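Local atomic coordinates of alginate lyase (Chitinophaga sp. MD30, PDB entry 6KCW), a protein that degrades the polysaccharide alginate by lyase chemistry, as a bacterial member of polysaccharide lyase family 36. Residues Phe211-Gly216 against Ser228-Asp233; Gly89-Phe94 against Arg117-Gln122; Gln83-Arg88 against Ser224-Tyr229. All coordinates share one frame; numbering follows the deposited sequence.

Contact 1. Residues Phe211-Gly216 against Ser228-Asp233. With CA (calcium ion), chain C.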
loop_
_atom_site.group_PDB
_atom_site.type_symbol
_atom_site.label_atom_id
_atom_site.label_comp_id
_atom_site.label_asym_id
_atom_site.label_seq_id
_atom_site.Cartn_x
_atom_site.Cartn_y
_atom_site.Cartn_z
ATOM N N PHE A 211 -2.031 -2.558 4.285
ATOM C CA PHE A 211 -1.276 -1.504 4.968
ATOM C C PHE A 211 0.141 -2.039 5.118
ATOM O O PHE A 211 0.499 -2.616 6.149
ATOM C CB PHE A 211 -1.899 -1.137 6.306
ATOM C CG PHE A 211 -1.164 -0.048 7.029
ATOM C CD1 PHE A 211 -0.445 0.906 6.319
ATOM C CD2 PHE A 211 -1.176 0.020 8.419
ATOM C CE1 PHE A 211 0.240 1.908 6.984
ATOM C CE2 PHE A 211 -0.493 1.020 9.090
ATOM C CZ PHE A 211 0.221 1.961 8.372
ATOM N N HIS A 212 0.939 -1.872 4.067
ATOM C CA HIS A 212 2.278 -2.440 4.008
ATOM C C HIS A 212 3.305 -1.321 4.104
ATOM O O HIS A 212 3.317 -0.410 3.262
ATOM C CB HIS A 212 2.469 -3.257 2.727
ATOM C CG HIS A 212 1.645 -4.507 2.686
ATOM N ND1 HIS A 212 1.785 -5.457 1.703
ATOM C CD2 HIS A 212 0.670 -4.960 3.508
ATOM C CE1 HIS A 212 0.931 -6.441 1.916
ATOM N NE2 HIS A 212 0.238 -6.160 3.003
ATOM N N THR A 213 4.139 -1.378 5.149
ATOM C CA THR A 213 5.276 -0.475 5.336
ATOM C C THR A 213 6.488 -1.344 5.628
ATOM O O THR A 213 6.712 -1.729 6.780
ATOM C CB THR A 213 5.048 0.510 6.467
ATOM O OG1 THR A 213 3.767 1.139 6.312
ATOM C CG2 THR A 213 6.140 1.577 6.458
ATOM N N PHE A 214 7.264 -1.663 4.592
ATOM C CA PHE A 214 8.448 -2.491 4.778
ATOM C C PHE A 214 9.423 -2.262 3.631
ATOM O O PHE A 214 9.046 -1.811 2.544
ATOM C CB PHE A 214 8.077 -3.969 4.902
ATOM C CG PHE A 214 7.528 -4.589 3.639
ATOM C CD1 PHE A 214 6.179 -4.486 3.320
ATOM C CD2 PHE A 214 8.362 -5.329 2.794
ATOM C CE1 PHE A 214 5.675 -5.096 2.178
ATOM C CE2 PHE A 214 7.870 -5.929 1.648
ATOM C CZ PHE A 214 6.524 -5.815 1.338
ATOM N N ARG A 215 10.691 -2.550 3.908
ATOM C CA ARG A 215 11.745 -2.463 2.911
ATOM C C ARG A 215 11.839 -3.771 2.129
ATOM O O ARG A 215 11.643 -4.859 2.680
ATOM C CB ARG A 215 13.091 -2.150 3.564
ATOM C CG ARG A 215 13.177 -0.794 4.236
ATOM C CD ARG A 215 14.625 -0.432 4.531
ATOM N NE ARG A 215 14.728 0.763 5.350
ATOM C CZ ARG A 215 14.869 2.001 4.878
ATOM N NH1 ARG A 215 14.938 2.227 3.570
ATOM N NH2 ARG A 215 14.948 3.016 5.719
ATOM N N GLY A 216 12.142 -3.659 0.842
ATOM C CA GLY A 216 12.235 -4.818 -0.017
ATOM C C GLY A 216 11.091 -4.906 -1.007
ATOM O O GLY A 216 10.093 -4.211 -0.855
ATOM N N SER A 228 14.391 4.020 10.448
ATOM C CA SER A 228 13.767 5.101 9.695
ATOM C C SER A 228 12.263 5.085 9.929
ATOM O O SER A 228 11.690 4.075 10.346
ATOM C CB SER A 228 14.074 5.002 8.200
ATOM O OG SER A 228 15.318 5.609 7.901
ATOM N N TYR A 229 11.623 6.221 9.650
ATOM C CA TYR A 229 10.240 6.434 10.046
ATOM C C TYR A 229 9.413 6.959 8.876
ATOM O O TYR A 229 9.917 7.691 8.016
ATOM C CB TYR A 229 10.174 7.397 11.247
ATOM C CG TYR A 229 11.029 6.929 12.424
ATOM C CD1 TYR A 229 10.510 6.079 13.396
ATOM C CD2 TYR A 229 12.358 7.327 12.543
ATOM C CE1 TYR A 229 11.289 5.649 14.468
ATOM C CE2 TYR A 229 13.151 6.895 13.602
ATOM C CZ TYR A 229 12.614 6.057 14.559
ATOM O OH TYR A 229 13.406 5.638 15.607
ATOM N N ILE A 230 8.147 6.547 8.838
ATOM C CA ILE A 230 7.169 7.023 7.869
ATOM C C ILE A 230 5.906 7.395 8.636
ATOM O O ILE A 230 5.510 6.696 9.576
ATOM C CB ILE A 230 6.874 5.952 6.790
ATOM C CG1 ILE A 230 8.142 5.618 5.997
ATOM C CG2 ILE A 230 5.752 6.397 5.855
ATOM C CD1 ILE A 230 8.078 4.303 5.277
ATOM N N TYR A 231 5.278 8.499 8.253
ATOM C CA TYR A 231 4.105 8.997 8.956
ATOM C C TYR A 231 2.900 9.018 8.024
ATOM O O TYR A 231 2.965 9.583 6.929
ATOM C CB TYR A 231 4.363 10.395 9.502
ATOM C CG TYR A 231 5.595 10.534 10.375
ATOM C CD1 TYR A 231 6.852 10.726 9.813
ATOM C CD2 TYR A 231 5.496 10.506 11.759
ATOM C CE1 TYR A 231 7.974 10.878 10.609
ATOM C CE2 TYR A 231 6.612 10.660 12.557
ATOM C CZ TYR A 231 7.840 10.845 11.974
ATOM O OH TYR A 231 8.944 10.991 12.763
ATOM N N TYR A 232 1.800 8.418 8.471
ATOM C CA TYR A 232 0.529 8.437 7.765
ATOM C C TYR A 232 -0.502 9.258 8.537
ATOM O O TYR A 232 -0.413 9.426 9.759
ATOM C CB TYR A 232 0.009 7.009 7.546
ATOM C CG TYR A 232 1.015 6.082 6.886
ATOM C CD1 TYR A 232 1.240 6.132 5.512
ATOM C CD2 TYR A 232 1.736 5.152 7.632
ATOM C CE1 TYR A 232 2.154 5.284 4.905
ATOM C CE2 TYR A 232 2.653 4.320 7.034
ATOM C CZ TYR A 232 2.855 4.388 5.667
ATOM O OH TYR A 232 3.765 3.559 5.060
ATOM N N ASP A 233 -1.505 9.753 7.812
ATOM C CA ASP A 233 -2.565 10.544 8.422
ATOM C C ASP A 233 -3.796 10.530 7.524
ATOM O O ASP A 233 -3.704 10.313 6.309
ATOM C CB ASP A 233 -2.108 11.987 8.661
ATOM C CG ASP A 233 -2.860 12.658 9.792
ATOM O OD1 ASP A 233 -3.931 12.139 10.181
ATOM O OD2 ASP A 233 -2.370 13.701 10.287
HETATM CA CA CA C . -4.098 13.418 12.299
HETATM O O HOH W 1 -3.540 15.353 12.990
HETATM O O HOH W 2 -5.867 14.723 10.781
#

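Contact 2. Residues Gly89-Phe94 against Arg117-Gln122. With PO4 (phosphate ion), chain B.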
loop_
_atom_site.group_PDB
_atom_site.type_symbol
_atom_site.label_atom_id
_atom_site.label_comp_id
_atom_site.label_asym_id
_atom_site.label_seq_id
_atom_site.Cartn_x
_atom_site.Cartn_y
_atom_site.Cartn_z
ATOM N N GLY A 89 14.329 0.898 -1.514
ATOM C CA GLY A 89 12.916 1.173 -1.636
ATOM C C GLY A 89 12.123 0.194 -0.807
ATOM O O GLY A 89 12.670 -0.585 -0.035
ATOM N N GLY A 90 10.811 0.234 -0.969
ATOM C CA GLY A 90 9.952 -0.670 -0.238
ATOM C C GLY A 90 8.506 -0.280 -0.457
ATOM O O GLY A 90 8.204 0.615 -1.247
ATOM N N LYS A 91 7.625 -0.955 0.277
ATOM C CA LYS A 91 6.189 -0.709 0.210
ATOM C C LYS A 91 5.782 0.383 1.208
ATOM O O LYS A 91 6.371 0.522 2.284
ATOM C CB LYS A 91 5.413 -2.007 0.483
ATOM C CG LYS A 91 5.327 -3.009 -0.693
ATOM C CD LYS A 91 6.707 -3.460 -1.193
ATOM C CE LYS A 91 6.651 -4.624 -2.173
ATOM N NZ LYS A 91 7.997 -4.785 -2.781
ATOM N N VAL A 92 4.753 1.148 0.845
ATOM C CA VAL A 92 4.311 2.295 1.636
ATOM C C VAL A 92 2.809 2.468 1.446
ATOM O O VAL A 92 2.267 2.186 0.382
ATOM C CB VAL A 92 5.086 3.578 1.233
ATOM C CG1 VAL A 92 4.834 3.933 -0.231
ATOM C CG2 VAL A 92 4.733 4.748 2.145
ATOM N N GLY A 93 2.132 2.917 2.499
ATOM C CA GLY A 93 0.750 3.354 2.389
ATOM C C GLY A 93 -0.264 2.232 2.207
ATOM O O GLY A 93 0.021 1.053 2.334
ATOM N N PHE A 94 -1.476 2.650 1.870
ATOM C CA PHE A 94 -2.654 1.797 1.889
ATOM C C PHE A 94 -3.064 1.428 0.472
ATOM O O PHE A 94 -3.196 2.302 -0.388
ATOM C CB PHE A 94 -3.798 2.507 2.615
ATOM C CG PHE A 94 -3.534 2.713 4.087
ATOM C CD1 PHE A 94 -2.772 3.780 4.523
ATOM C CD2 PHE A 94 -4.033 1.822 5.026
ATOM C CE1 PHE A 94 -2.523 3.964 5.875
ATOM C CE2 PHE A 94 -3.792 1.998 6.376
ATOM C CZ PHE A 94 -3.030 3.062 6.807
ATOM N N ARG A 117 -0.702 -1.925 -4.750
ATOM C CA ARG A 117 0.060 -1.263 -3.694
ATOM C C ARG A 117 0.972 -0.217 -4.321
ATOM O O ARG A 117 1.005 -0.038 -5.545
ATOM C CB ARG A 117 0.885 -2.259 -2.855
ATOM C CG ARG A 117 0.042 -3.265 -2.096
ATOM C CD ARG A 117 0.893 -4.373 -1.459
ATOM N NE ARG A 117 1.837 -4.956 -2.401
ATOM C CZ ARG A 117 2.836 -5.761 -2.055
ATOM N NH1 ARG A 117 3.027 -6.097 -0.785
ATOM N NH2 ARG A 117 3.650 -6.233 -2.983
ATOM N N MET A 118 1.721 0.481 -3.465
ATOM C CA MET A 118 2.601 1.555 -3.899
ATOM C C MET A 118 3.949 1.413 -3.210
ATOM O O MET A 118 4.034 0.952 -2.066
ATOM C CB MET A 118 1.999 2.954 -3.601
ATOM C CG MET A 118 2.783 4.124 -4.223
ATOM S SD MET A 118 2.053 5.761 -3.959
ATOM C CE MET A 118 2.298 5.950 -2.180
ATOM N N MET A 119 5.003 1.819 -3.918
ATOM C CA MET A 119 6.358 1.762 -3.396
ATOM C C MET A 119 7.032 3.118 -3.527
ATOM O O MET A 119 6.634 3.959 -4.335
ATOM C CB MET A 119 7.219 0.733 -4.132
ATOM C CG MET A 119 6.766 -0.690 -4.006
ATOM S SD MET A 119 7.997 -1.764 -4.767
ATOM C CE MET A 119 9.496 -1.441 -3.836
ATOM N N TRP A 120 8.065 3.324 -2.714
ATOM C CA TRP A 120 9.114 4.265 -3.063
ATOM C C TRP A 120 10.304 3.461 -3.583
ATOM O O TRP A 120 10.412 2.254 -3.345
ATOM C CB TRP A 120 9.491 5.158 -1.873
ATOM C CG TRP A 120 10.494 4.575 -0.957
ATOM C CD1 TRP A 120 11.845 4.744 -1.012
ATOM C CD2 TRP A 120 10.239 3.729 0.169
ATOM N NE1 TRP A 120 12.452 4.046 0.004
ATOM C CE2 TRP A 120 11.488 3.412 0.744
ATOM C CE3 TRP A 120 9.077 3.199 0.742
ATOM C CZ2 TRP A 120 11.608 2.595 1.870
ATOM C CZ3 TRP A 120 9.197 2.391 1.862
ATOM C CH2 TRP A 120 10.455 2.099 2.414
ATOM N N TYR A 121 11.168 4.122 -4.350
ATOM C CA TYR A 121 12.184 3.393 -5.098
ATOM C C TYR A 121 13.333 4.329 -5.446
ATOM O O TYR A 121 13.103 5.489 -5.807
ATOM C CB TYR A 121 11.582 2.786 -6.373
ATOM C CG TYR A 121 12.479 1.811 -7.128
ATOM C CD1 TYR A 121 12.617 0.495 -6.713
ATOM C CD2 TYR A 121 13.145 2.200 -8.290
ATOM C CE1 TYR A 121 13.419 -0.395 -7.410
ATOM C CE2 TYR A 121 13.947 1.313 -8.996
ATOM C CZ TYR A 121 14.082 0.020 -8.547
ATOM O OH TYR A 121 14.876 -0.863 -9.242
ATOM N N GLN A 122 14.565 3.814 -5.347
ATOM C CA GLN A 122 15.763 4.573 -5.689
ATOM C C GLN A 122 16.530 3.871 -6.801
ATOM O O GLN A 122 16.853 2.677 -6.698
ATOM C CB GLN A 122 16.676 4.788 -4.477
ATOM C CG GLN A 122 18.002 5.436 -4.865
ATOM C CD GLN A 122 18.662 6.182 -3.734
ATOM O OE1 GLN A 122 19.314 7.200 -3.952
ATOM N NE2 GLN A 122 18.498 5.686 -2.511
HETATM P P PO4 B . 7.108 -8.394 -3.716
HETATM O O1 PO4 B . 6.195 -8.181 -2.535
HETATM O O2 PO4 B . 7.860 -9.695 -3.531
HETATM O O3 PO4 B . 8.158 -7.310 -3.796
HETATM O O4 PO4 B . 6.273 -8.488 -5.003
#

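Contact 3. Residues Gln83-Arg88 against Ser224-Tyr229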
loop_
_atom_site.group_PDB
_atom_site.type_symbol
_atom_site.label_atom_id
_atom_site.label_comp_id
_atom_site.label_asym_id
_atom_site.label_seq_id
_atom_site.Cartn_x
_atom_site.Cartn_y
_atom_site.Cartn_z
ATOM N N GLN A 83 15.176 12.561 8.207
ATOM C CA GLN A 83 16.389 11.857 7.810
ATOM C C GLN A 83 16.090 10.429 7.392
ATOM O O GLN A 83 16.840 9.510 7.716
ATOM C CB GLN A 83 17.419 11.841 8.935
ATOM C CG GLN A 83 18.159 13.132 9.119
ATOM C CD GLN A 83 17.667 13.856 10.327
ATOM O OE1 GLN A 83 17.804 13.371 11.455
ATOM N NE2 GLN A 83 17.061 15.020 10.111
ATOM N N PHE A 84 14.979 10.222 6.697
ATOM C CA PHE A 84 14.667 8.889 6.213
ATOM C C PHE A 84 15.784 8.402 5.295
ATOM O O PHE A 84 16.332 9.165 4.497
ATOM C CB PHE A 84 13.328 8.901 5.482
ATOM C CG PHE A 84 12.828 7.539 5.119
ATOM C CD1 PHE A 84 12.055 6.818 6.009
ATOM C CD2 PHE A 84 13.131 6.979 3.883
ATOM C CE1 PHE A 84 11.591 5.561 5.682
ATOM C CE2 PHE A 84 12.668 5.729 3.545
ATOM C CZ PHE A 84 11.895 5.012 4.446
ATOM N N ASP A 85 16.147 7.136 5.429
ATOM C CA ASP A 85 17.196 6.550 4.600
ATOM C C ASP A 85 16.510 5.832 3.449
ATOM O O ASP A 85 15.966 4.735 3.618
ATOM C CB ASP A 85 18.092 5.613 5.411
ATOM C CG ASP A 85 19.216 5.001 4.575
ATOM O OD1 ASP A 85 19.490 5.499 3.451
ATOM O OD2 ASP A 85 19.825 4.014 5.044
ATOM N N TRP A 86 16.545 6.457 2.271
ATOM C CA TRP A 86 15.852 5.907 1.109
ATOM C C TRP A 86 16.223 4.450 0.878
ATOM O O TRP A 86 15.350 3.598 0.684
ATOM C CB TRP A 86 16.185 6.720 -0.138
ATOM C CG TRP A 86 15.694 8.131 -0.164
ATOM C CD1 TRP A 86 16.429 9.237 -0.460
ATOM C CD2 TRP A 86 14.352 8.585 0.054
ATOM N NE1 TRP A 86 15.639 10.348 -0.433
ATOM C CE2 TRP A 86 14.356 9.980 -0.117
ATOM C CE3 TRP A 86 13.147 7.949 0.378
ATOM C CZ2 TRP A 86 13.203 10.756 0.027
ATOM C CZ3 TRP A 86 12.008 8.715 0.526
ATOM C CH2 TRP A 86 12.042 10.106 0.352
ATOM N N SER A 87 17.522 4.154 0.899
ATOM C CA SER A 87 18.069 2.822 0.605
ATOM C C SER A 87 17.560 2.400 -0.776
ATOM O O SER A 87 17.606 3.218 -1.705
ATOM C CB SER A 87 17.749 1.873 1.745
ATOM O OG SER A 87 18.265 0.608 1.454
ATOM N N ARG A 88 17.081 1.164 -0.961
ATOM C CA ARG A 88 16.643 0.750 -2.293
ATOM C C ARG A 88 15.167 1.038 -2.533
ATOM O O ARG A 88 14.788 1.413 -3.646
ATOM C CB ARG A 88 16.930 -0.737 -2.528
ATOM C CG ARG A 88 16.382 -1.302 -3.847
ATOM C CD ARG A 88 17.297 -0.924 -5.020
ATOM N NE ARG A 88 16.997 -1.684 -6.206
ATOM C CZ ARG A 88 17.133 -1.204 -7.434
ATOM N NH1 ARG A 88 17.527 0.049 -7.621
ATOM N NH2 ARG A 88 16.852 -1.965 -8.498
ATOM N N SER A 224 18.441 -1.065 5.257
ATOM C CA SER A 224 19.081 0.165 5.654
ATOM C C SER A 224 19.828 -0.053 6.962
ATOM O O SER A 224 19.384 -0.833 7.812
ATOM C CB SER A 224 18.044 1.283 5.833
ATOM O OG SER A 224 18.550 2.330 6.631
ATOM N N PRO A 225 20.963 0.618 7.157
ATOM C CA PRO A 225 21.701 0.483 8.421
ATOM C C PRO A 225 21.128 1.277 9.594
ATOM O O PRO A 225 21.637 1.129 10.712
ATOM C CB PRO A 225 23.103 0.989 8.045
ATOM C CG PRO A 225 22.864 1.972 6.960
ATOM C CD PRO A 225 21.695 1.426 6.166
ATOM N N VAL A 226 20.085 2.098 9.401
ATOM C CA VAL A 226 19.511 2.892 10.483
ATOM C C VAL A 226 18.008 2.649 10.577
ATOM O O VAL A 226 17.354 2.239 9.615
ATOM C CB VAL A 226 19.774 4.408 10.315
ATOM C CG1 VAL A 226 21.255 4.716 10.437
ATOM C CG2 VAL A 226 19.217 4.904 8.984
ATOM N N ASP A 227 17.465 2.919 11.765
ATOM C CA ASP A 227 16.019 2.980 11.920
ATOM C C ASP A 227 15.505 4.193 11.160
ATOM O O ASP A 227 16.119 5.261 11.192
ATOM C CB ASP A 227 15.625 3.074 13.399
ATOM C CG ASP A 227 15.989 1.816 14.205
ATOM O OD1 ASP A 227 16.163 0.735 13.613
ATOM O OD2 ASP A 227 16.087 1.905 15.448
ATOM N N SER A 228 14.391 4.020 10.448
ATOM C CA SER A 228 13.767 5.101 9.695
ATOM C C SER A 228 12.263 5.085 9.929
ATOM O O SER A 228 11.690 4.075 10.346
ATOM C CB SER A 228 14.074 5.002 8.200
ATOM O OG SER A 228 15.318 5.609 7.901
ATOM N N TYR A 229 11.623 6.221 9.650
ATOM C CA TYR A 229 10.240 6.434 10.046
ATOM C C TYR A 229 9.413 6.959 8.876
ATOM O O TYR A 229 9.917 7.691 8.016
ATOM C CB TYR A 229 10.174 7.397 11.247
ATOM C CG TYR A 229 11.029 6.929 12.424
ATOM C CD1 TYR A 229 10.510 6.079 13.396
ATOM C CD2 TYR A 229 12.358 7.327 12.543
ATOM C CE1 TYR A 229 11.289 5.649 14.468
ATOM C CE2 TYR A 229 13.151 6.895 13.602
ATOM C CZ TYR A 229 12.614 6.057 14.559
ATOM O OH TYR A 229 13.406 5.638 15.607
#

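Contact 1. Residues Phe211-Gly216 against Ser228-Asp233
With CG anti to the backbone N (chi1 -179°), F211 swings its ring away from its own strand onto Y232, whose CG lies beside its backbone N (chi1 -53°), so that the tyrosine reaches across toward T213. The two rings form an offset edge-to-face pair, planes at 79°; CE1 of F211 stands over the rim of the Y232 face, 3.4 Å from its CE2. Y232 OH and T213 OG1 share a hydrogen bond of 2.7 Å, and the same phenol oxygen is bonded to G93 N. T213 CG2 meets I230 CD1 tip to tip at 3.5 Å. R215 NH2 rests 3.3 Å from S228 CB, while its NH1 is bonded to D85 O. A phenylalanine in place of Y232 would probably keep the ring pair but leave both T213 OG1 and G93 N without the phenol oxygen they bond. D233 chelates calcium through OD1 (2.5 Å) and OD2 (2.7 Å), N9, N11 and G43 completing the protein ligands. The strands belong to different sheets, and axes 9.3 Å apart with no backbone bonds between them fit facing sheets of a sandwich: strand 206-215 lies between strands 60-69 and 89-92, and strand 228-241 pairs with 44-49 and 71-80.

Contact 2. Residues Gly89-Phe94 against Arg117-Gln122
G90 and W120 form an antiparallel hydrogen-bonded pair, G90 N to W120 O and W120 N to G90 O both measuring 3.1 Å, flanked by the non-hydrogen-bonded pairs G89 with Y121 and K91 with M119. W120 holds CG between its backbone N and carbonyl carbon (chi1 85°), which folds the indole over the adjacent strand. The two glycines lie flat under one face: G89 CA sits 3.6 Å from the centroid of the five-membered ring of W120, and G90 CA 3.9 Å from that of its six-membered ring, both CH-pi contacts. A CB on G90 would press on W120 CH2, whereas one on G89 would point to the other face of the sheet and run into W120 O. The indole is fixed by its NE1, bonded to W86 O. Beside the same ring, V92 packs its CB at the edge, and its CG1 touches M118 CE at 3.8 Å.

On the opposite surface of the sheet, K91 and M119 run side by side. K91 bends at chi2 (58°), passing its CG over one face of the R117 guanidinium, while its NZ donates to phosphate O3 at 2.7 Å and also bonds G216 O. R117 NH2 gives phosphate O1 a nearly straight bond of 3.2 Å (170° at the hydrogen) in the guanidinium plane, and its NH1 is held by H212 ND1. Y133 OH supplies another bond to the ion, which probably came from the crystallisation liquor. The strand pair thus has an apolar side packed on I230 and Y232 of the facing sheet, as in a concanavalin-like beta-sandwich, and a basic side forming an anion pocket, consistent with a site for the carboxylate-bearing substrate of an alginate lyase.

Contact 3. Residues Gln83-Arg88 against Ser224-Tyr229
D85 carries the contact with two bonds to two serines. Its carboxylate accepts from S224 OG at 2.6 Å, the hydroxyl meeting OD2 on the anti side and 27° out of the carboxylate plane. Its backbone N donates to S228 OG at 3.0 Å, and the 160° angle at the hydrogen makes this a fairly straight bond. D85 CG stands anti to the backbone N (chi1 -179°), which carries the acid outward from its own loop to S224 while the amide stays on S228. Carbons close in around the acid: P225 CD lies 3.4 Å from D85 OD2, and V226 CG2 3.8 Å from D85 CB. Next to it, the F84 ring has S228 OG over one face and, at its edge, the carbonyl oxygen of Y229, only 3.1 Å from F84 CD1. Further along, S87 CB approaches S224 CB at 4.1 Å.

The second shell sets these groups in place. S224 OG, besides donating to the acid, accepts from V226 N at 3.2 Å; this is an ST turn, which fixes the hydroxyl and curls the chain so that S224 and V226 both reach D85. S228 OG has a weak bond to D227 O as well. On the other loop, S87 OG is bonded to Q223 O and S87 O to Q122 NE2, tying that end down twice, while F84 makes edge-to-face pairs with F80 and W120. The contact thereby joins the loop running from strand 71-80 to strand 89-92 with the segment leading into strand 228-241, which is stitched by backbone bonds from S224 to N52 and from S228 to L49, beside strand 44-49.

Contacts 1 and 2 lie in the buried middle of the sandwich, their centres about 8 Å apart, whereas contact 3 is only partly buried, its centre about 18 Å from that of the chain. Contact 2 joins neighbouring strands within one sheet through backbone bonds; contact 1 spans the two sheets through side chains, and contact 3 ties loops at their margin. Strand 228-241 serves contacts 1 and 3, which share S228 and Y229, while strands 206-215 and 89-92 bring contacts 1 and 2 together: F214 O meets K91 N at 2.8 Å. Aromatic packing marks contact 1 and the indole side of contact 2, whose other side is basic; contact 3 rests on serine and aspartate bonds.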